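Local coordinates for D-glycero-D-manno-heptose 1-phosphate kinase (Bacteroides thetaiotaomicron, PDB 3K85), which probably uses ATP to phosphorylate a sugar, and is named as a heptose phosphate kinase of the GHMP family, at residues S116-I128 with E139-D151. Residues are numbered along the deposited sequence; the frame is centred on the assembly and turned at random.
Sequences SSTMVVCILKAFI and ETSRLAYEIERKD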
loop_
_atom_site.group_PDB
_atom_site.type_symbol
_atom_site.label_atom_id
_atom_site.label_comp_id
_atom_site.label_asym_id
_atom_site.label_seq_id
_atom_site.Cartn_x
_atom_site.Cartn_y
_atom_site.Cartn_z
ATOM N N SER A 116 -23.242 9.809 -2.184
ATOM C CA SER A 116 -23.835 9.280 -3.405
ATOM C C SER A 116 -22.998 8.179 -4.066
ATOM O O SER A 116 -23.485 7.074 -4.318
ATOM C CB SER A 116 -24.059 10.437 -4.387
ATOM O OG SER A 116 -24.815 10.022 -5.511
ATOM N N SER A 117 -21.739 8.477 -4.352
ATOM C CA SER A 117 -20.874 7.488 -4.985
ATOM C C SER A 117 -20.724 6.246 -4.101
ATOM O O SER A 117 -20.739 5.114 -4.584
ATOM C CB SER A 117 -19.513 8.114 -5.265
ATOM O OG SER A 117 -19.664 9.293 -6.042
ATOM N N THR A 118 -20.594 6.458 -2.798
ATOM C CA THR A 118 -20.455 5.340 -1.884
ATOM C C THR A 118 -21.676 4.446 -1.990
ATOM O O THR A 118 -21.539 3.217 -2.075
ATOM C CB THR A 118 -20.281 5.825 -0.439
ATOM O OG1 THR A 118 -18.967 6.370 -0.286
ATOM C CG2 THR A 118 -20.468 4.688 0.545
HETATM N N MSE A 119 -22.865 5.052 -2.020
HETATM C CA MSE A 119 -24.102 4.271 -2.116
HETATM C C MSE A 119 -24.242 3.507 -3.431
HETATM O O MSE A 119 -24.726 2.362 -3.445
HETATM C CB MSE A 119 -25.332 5.161 -1.902
HETATM C CG MSE A 119 -26.663 4.420 -2.087
HETATM SE SE MSE A 119 -26.909 2.871 -0.913
HETATM C CE MSE A 119 -27.098 3.868 0.748
ATOM N N VAL A 120 -23.846 4.137 -4.537
ATOM C CA VAL A 120 -23.905 3.477 -5.846
ATOM C C VAL A 120 -22.990 2.240 -5.799
ATOM O O VAL A 120 -23.371 1.154 -6.240
ATOM C CB VAL A 120 -23.425 4.423 -6.985
ATOM C CG1 VAL A 120 -23.247 3.636 -8.284
ATOM C CG2 VAL A 120 -24.434 5.545 -7.192
ATOM N N VAL A 121 -21.792 2.400 -5.245
ATOM C CA VAL A 121 -20.868 1.275 -5.126
ATOM C C VAL A 121 -21.510 0.184 -4.275
ATOM O O VAL A 121 -21.528 -0.983 -4.648
ATOM C CB VAL A 121 -19.526 1.703 -4.467
ATOM C CG1 VAL A 121 -18.612 0.469 -4.247
ATOM C CG2 VAL A 121 -18.834 2.751 -5.349
ATOM N N CYS A 122 -22.050 0.574 -3.128
ATOM C CA CYS A 122 -22.701 -0.375 -2.240
ATOM C C CYS A 122 -23.795 -1.142 -2.976
ATOM O O CYS A 122 -23.851 -2.367 -2.928
ATOM C CB CYS A 122 -23.300 0.362 -1.030
ATOM S SG CYS A 122 -24.099 -0.744 0.137
ATOM N N ILE A 123 -24.672 -0.418 -3.664
ATOM C CA ILE A 123 -25.746 -1.076 -4.401
ATOM C C ILE A 123 -25.159 -2.028 -5.436
ATOM O O ILE A 123 -25.623 -3.166 -5.578
ATOM C CB ILE A 123 -26.662 -0.048 -5.095
ATOM C CG1 ILE A 123 -27.330 0.839 -4.042
ATOM C CG2 ILE A 123 -27.707 -0.764 -5.925
ATOM C CD1 ILE A 123 -28.129 1.976 -4.634
ATOM N N LEU A 124 -24.136 -1.569 -6.153
ATOM C CA LEU A 124 -23.477 -2.409 -7.156
ATOM C C LEU A 124 -22.962 -3.689 -6.511
ATOM O O LEU A 124 -23.141 -4.796 -7.034
ATOM C CB LEU A 124 -22.312 -1.652 -7.797
ATOM C CG LEU A 124 -22.671 -0.976 -9.121
ATOM C CD1 LEU A 124 -21.566 -0.034 -9.559
ATOM C CD2 LEU A 124 -22.914 -2.053 -10.168
ATOM N N LYS A 125 -22.321 -3.532 -5.359
ATOM C CA LYS A 125 -21.790 -4.675 -4.647
ATOM C C LYS A 125 -22.888 -5.671 -4.300
ATOM O O LYS A 125 -22.681 -6.888 -4.397
ATOM C CB LYS A 125 -21.052 -4.225 -3.386
ATOM C CG LYS A 125 -19.536 -4.314 -3.505
ATOM C CD LYS A 125 -19.117 -5.756 -3.806
ATOM C CE LYS A 125 -17.615 -5.943 -3.714
ATOM N NZ LYS A 125 -16.905 -4.912 -4.515
ATOM N N ALA A 126 -24.062 -5.178 -3.907
ATOM C CA ALA A 126 -25.143 -6.100 -3.575
ATOM C C ALA A 126 -25.514 -6.872 -4.833
ATOM O O ALA A 126 -25.645 -8.090 -4.790
ATOM C CB ALA A 126 -26.350 -5.348 -3.040
ATOM N N PHE A 127 -25.668 -6.168 -5.957
ATOM C CA PHE A 127 -26.006 -6.837 -7.216
ATOM C C PHE A 127 -24.915 -7.824 -7.636
ATOM O O PHE A 127 -25.220 -8.957 -8.034
ATOM C CB PHE A 127 -26.262 -5.812 -8.338
ATOM C CG PHE A 127 -27.666 -5.253 -8.338
ATOM C CD1 PHE A 127 -28.737 -6.022 -8.791
ATOM C CD2 PHE A 127 -27.925 -3.972 -7.854
ATOM C CE1 PHE A 127 -30.044 -5.519 -8.761
ATOM C CE2 PHE A 127 -29.220 -3.466 -7.817
ATOM C CZ PHE A 127 -30.281 -4.243 -8.273
ATOM N N ILE A 128 -23.652 -7.411 -7.535
ATOM C CA ILE A 128 -22.545 -8.296 -7.903
ATOM C C ILE A 128 -22.597 -9.580 -7.069
ATOM O O ILE A 128 -22.507 -10.689 -7.604
ATOM C CB ILE A 128 -21.183 -7.606 -7.676
ATOM C CG1 ILE A 128 -21.077 -6.371 -8.575
ATOM C CG2 ILE A 128 -20.048 -8.599 -7.923
ATOM C CD1 ILE A 128 -19.879 -5.480 -8.286
ATOM N N GLU A 139 -13.297 -2.373 -12.270
ATOM C CA GLU A 139 -14.542 -2.385 -13.039
ATOM C C GLU A 139 -15.720 -1.758 -12.281
ATOM O O GLU A 139 -16.526 -1.045 -12.868
ATOM C CB GLU A 139 -14.920 -3.811 -13.428
ATOM C CG GLU A 139 -13.927 -4.526 -14.332
ATOM C CD GLU A 139 -12.628 -4.895 -13.620
ATOM O OE1 GLU A 139 -12.621 -4.959 -12.367
ATOM O OE2 GLU A 139 -11.617 -5.140 -14.321
ATOM N N THR A 140 -15.811 -2.035 -10.981
ATOM C CA THR A 140 -16.890 -1.512 -10.150
ATOM C C THR A 140 -16.836 0.005 -10.017
ATOM O O THR A 140 -17.857 0.688 -10.120
ATOM C CB THR A 140 -16.851 -2.156 -8.755
ATOM O OG1 THR A 140 -17.185 -3.540 -8.880
ATOM C CG2 THR A 140 -17.830 -1.491 -7.807
ATOM N N SER A 141 -15.645 0.534 -9.792
ATOM C CA SER A 141 -15.488 1.969 -9.661
ATOM C C SER A 141 -15.896 2.655 -10.955
ATOM O O SER A 141 -16.689 3.590 -10.956
ATOM C CB SER A 141 -14.037 2.309 -9.344
ATOM O OG SER A 141 -13.584 1.542 -8.246
ATOM N N ARG A 142 -15.340 2.181 -12.059
ATOM C CA ARG A 142 -15.617 2.741 -13.376
ATOM C C ARG A 142 -17.110 2.648 -13.716
ATOM O O ARG A 142 -17.709 3.609 -14.207
ATOM C CB ARG A 142 -14.742 2.001 -14.400
ATOM C CG ARG A 142 -15.225 1.952 -15.840
ATOM C CD ARG A 142 -14.484 0.803 -16.541
ATOM N NE ARG A 142 -14.940 0.527 -17.903
ATOM C CZ ARG A 142 -14.474 -0.474 -18.650
ATOM N NH1 ARG A 142 -13.542 -1.289 -18.162
ATOM N NH2 ARG A 142 -14.929 -0.659 -19.887
ATOM N N LEU A 143 -17.717 1.500 -13.449
ATOM C CA LEU A 143 -19.135 1.346 -13.732
ATOM C C LEU A 143 -19.961 2.304 -12.876
ATOM O O LEU A 143 -20.985 2.819 -13.324
ATOM C CB LEU A 143 -19.589 -0.086 -13.469
ATOM C CG LEU A 143 -21.085 -0.321 -13.691
ATOM C CD1 LEU A 143 -21.501 0.138 -15.097
ATOM C CD2 LEU A 143 -21.383 -1.789 -13.504
ATOM N N ALA A 144 -19.503 2.541 -11.649
ATOM C CA ALA A 144 -20.201 3.427 -10.730
ATOM C C ALA A 144 -20.119 4.867 -11.214
ATOM O O ALA A 144 -21.094 5.615 -11.134
ATOM C CB ALA A 144 -19.608 3.308 -9.322
ATOM N N TYR A 145 -18.946 5.251 -11.708
ATOM C CA TYR A 145 -18.734 6.599 -12.214
ATOM C C TYR A 145 -19.616 6.804 -13.434
ATOM O O TYR A 145 -20.175 7.882 -13.633
ATOM C CB TYR A 145 -17.278 6.795 -12.622
ATOM C CG TYR A 145 -16.971 8.167 -13.179
ATOM C CD1 TYR A 145 -16.781 9.258 -12.333
ATOM C CD2 TYR A 145 -16.851 8.370 -14.556
ATOM C CE1 TYR A 145 -16.469 10.525 -12.841
ATOM C CE2 TYR A 145 -16.543 9.630 -15.082
ATOM C CZ TYR A 145 -16.349 10.704 -14.219
ATOM O OH TYR A 145 -16.020 11.949 -14.729
ATOM N N GLU A 146 -19.739 5.764 -14.250
ATOM C CA GLU A 146 -20.547 5.865 -15.450
ATOM C C GLU A 146 -22.046 5.939 -15.182
ATOM O O GLU A 146 -22.754 6.690 -15.858
ATOM C CB GLU A 146 -20.221 4.716 -16.405
ATOM C CG GLU A 146 -19.037 5.047 -17.302
ATOM C CD GLU A 146 -18.650 3.913 -18.219
ATOM O OE1 GLU A 146 -19.552 3.333 -18.862
ATOM O OE2 GLU A 146 -17.439 3.609 -18.305
ATOM N N ILE A 147 -22.532 5.185 -14.198
ATOM C CA ILE A 147 -23.953 5.215 -13.878
ATOM C C ILE A 147 -24.328 6.572 -13.313
ATOM O O ILE A 147 -25.306 7.190 -13.729
ATOM C CB ILE A 147 -24.329 4.168 -12.825
ATOM C CG1 ILE A 147 -24.211 2.765 -13.402
ATOM C CG2 ILE A 147 -25.752 4.408 -12.341
ATOM C CD1 ILE A 147 -24.357 1.682 -12.341
ATOM N N GLU A 148 -23.531 7.037 -12.362
ATOM C CA GLU A 148 -23.787 8.304 -11.700
ATOM C C GLU A 148 -23.560 9.529 -12.580
ATOM O O GLU A 148 -24.440 10.371 -12.723
ATOM C CB GLU A 148 -22.925 8.373 -10.436
ATOM C CG GLU A 148 -22.904 9.704 -9.700
ATOM C CD GLU A 148 -22.276 9.576 -8.311
ATOM O OE1 GLU A 148 -21.399 8.695 -8.133
ATOM O OE2 GLU A 148 -22.649 10.359 -7.405
ATOM N N ARG A 149 -22.380 9.613 -13.176
ATOM C CA ARG A 149 -22.013 10.746 -14.009
ATOM C C ARG A 149 -22.690 10.856 -15.380
ATOM O O ARG A 149 -23.037 11.959 -15.797
ATOM C CB ARG A 149 -20.490 10.767 -14.162
ATOM C CG ARG A 149 -19.754 10.941 -12.829
ATOM C CD ARG A 149 -19.815 12.391 -12.358
ATOM N NE ARG A 149 -20.136 12.536 -10.936
ATOM C CZ ARG A 149 -19.376 12.099 -9.936
ATOM N NH1 ARG A 149 -18.238 11.475 -10.188
ATOM N NH2 ARG A 149 -19.746 12.305 -8.679
ATOM N N LYS A 150 -22.877 9.737 -16.077
ATOM C CA LYS A 150 -23.513 9.763 -17.394
ATOM C C LYS A 150 -25.006 9.432 -17.294
ATOM O O LYS A 150 -25.855 10.307 -17.466
ATOM C CB LYS A 150 -22.849 8.762 -18.357
ATOM C CG LYS A 150 -21.311 8.756 -18.397
ATOM C CD LYS A 150 -20.673 10.096 -18.787
ATOM C CE LYS A 150 -19.147 9.944 -18.888
ATOM N NZ LYS A 150 -18.372 11.209 -19.112
ATOM N N ASP A 151 -25.314 8.166 -17.015
ATOM C CA ASP A 151 -26.691 7.686 -16.894
ATOM C C ASP A 151 -27.639 8.564 -16.085
ATOM O O ASP A 151 -28.832 8.634 -16.384
ATOM C CB ASP A 151 -26.693 6.288 -16.295
ATOM C CG ASP A 151 -26.191 5.248 -17.259
ATOM O OD1 ASP A 151 -25.404 5.613 -18.160
ATOM O OD2 ASP A 151 -26.575 4.066 -17.112
#
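Glu148 accepts two hydrogen bonds, one on each carboxylate oxygen, from the successive Ser116 and Ser117. Ser117 OG donates to Glu148 OE1 at 2.8 Å, from the syn side and 22° out of the carboxylate plane. Ser116 OG donates to Glu148 OE2 at 2.9 Å, from well above that plane. The glutamate chain runs extended beyond CG, with CG anti to the backbone N (chi1 172°), and this carries the carboxylate across to the serines. The paired bonds restrict its rotation. With an alanine at this position, both serine hydroxyls would probably lose their acceptor and a gap would open at this end of the helix pair. The Arg149 guanidinium lies nearby, but its charge pairing with Glu148 is long and no N-H points at the oxygen.

Apolar packing follows. Ala144 CB meets Val120 CG1 at 3.8 Å. Its small side chain lies at the closest backbone approach, Val121 to Ala144, with CA atoms 6.0 Å apart. Leu124 is a knob in a hole formed by Thr140, Leu143, Ala144 and Ile147. Its CD2 touches Leu143 CD2 at 3.7 Å. Ile128 CD1 rests against Thr140 OG1, which hydrogen-bonds to Gly136 O.

The axes of segments 116-128 and 139-151 come within 9.5 Å and cross at 120°, within the GHMP kinase N-terminal domain. Helix 115-131 also packs on strand 39-47. Helix 79-91 touches both helices. Helix 159-166 touches Ser141 and Arg149 of helix 137-151, and reaches Ser117.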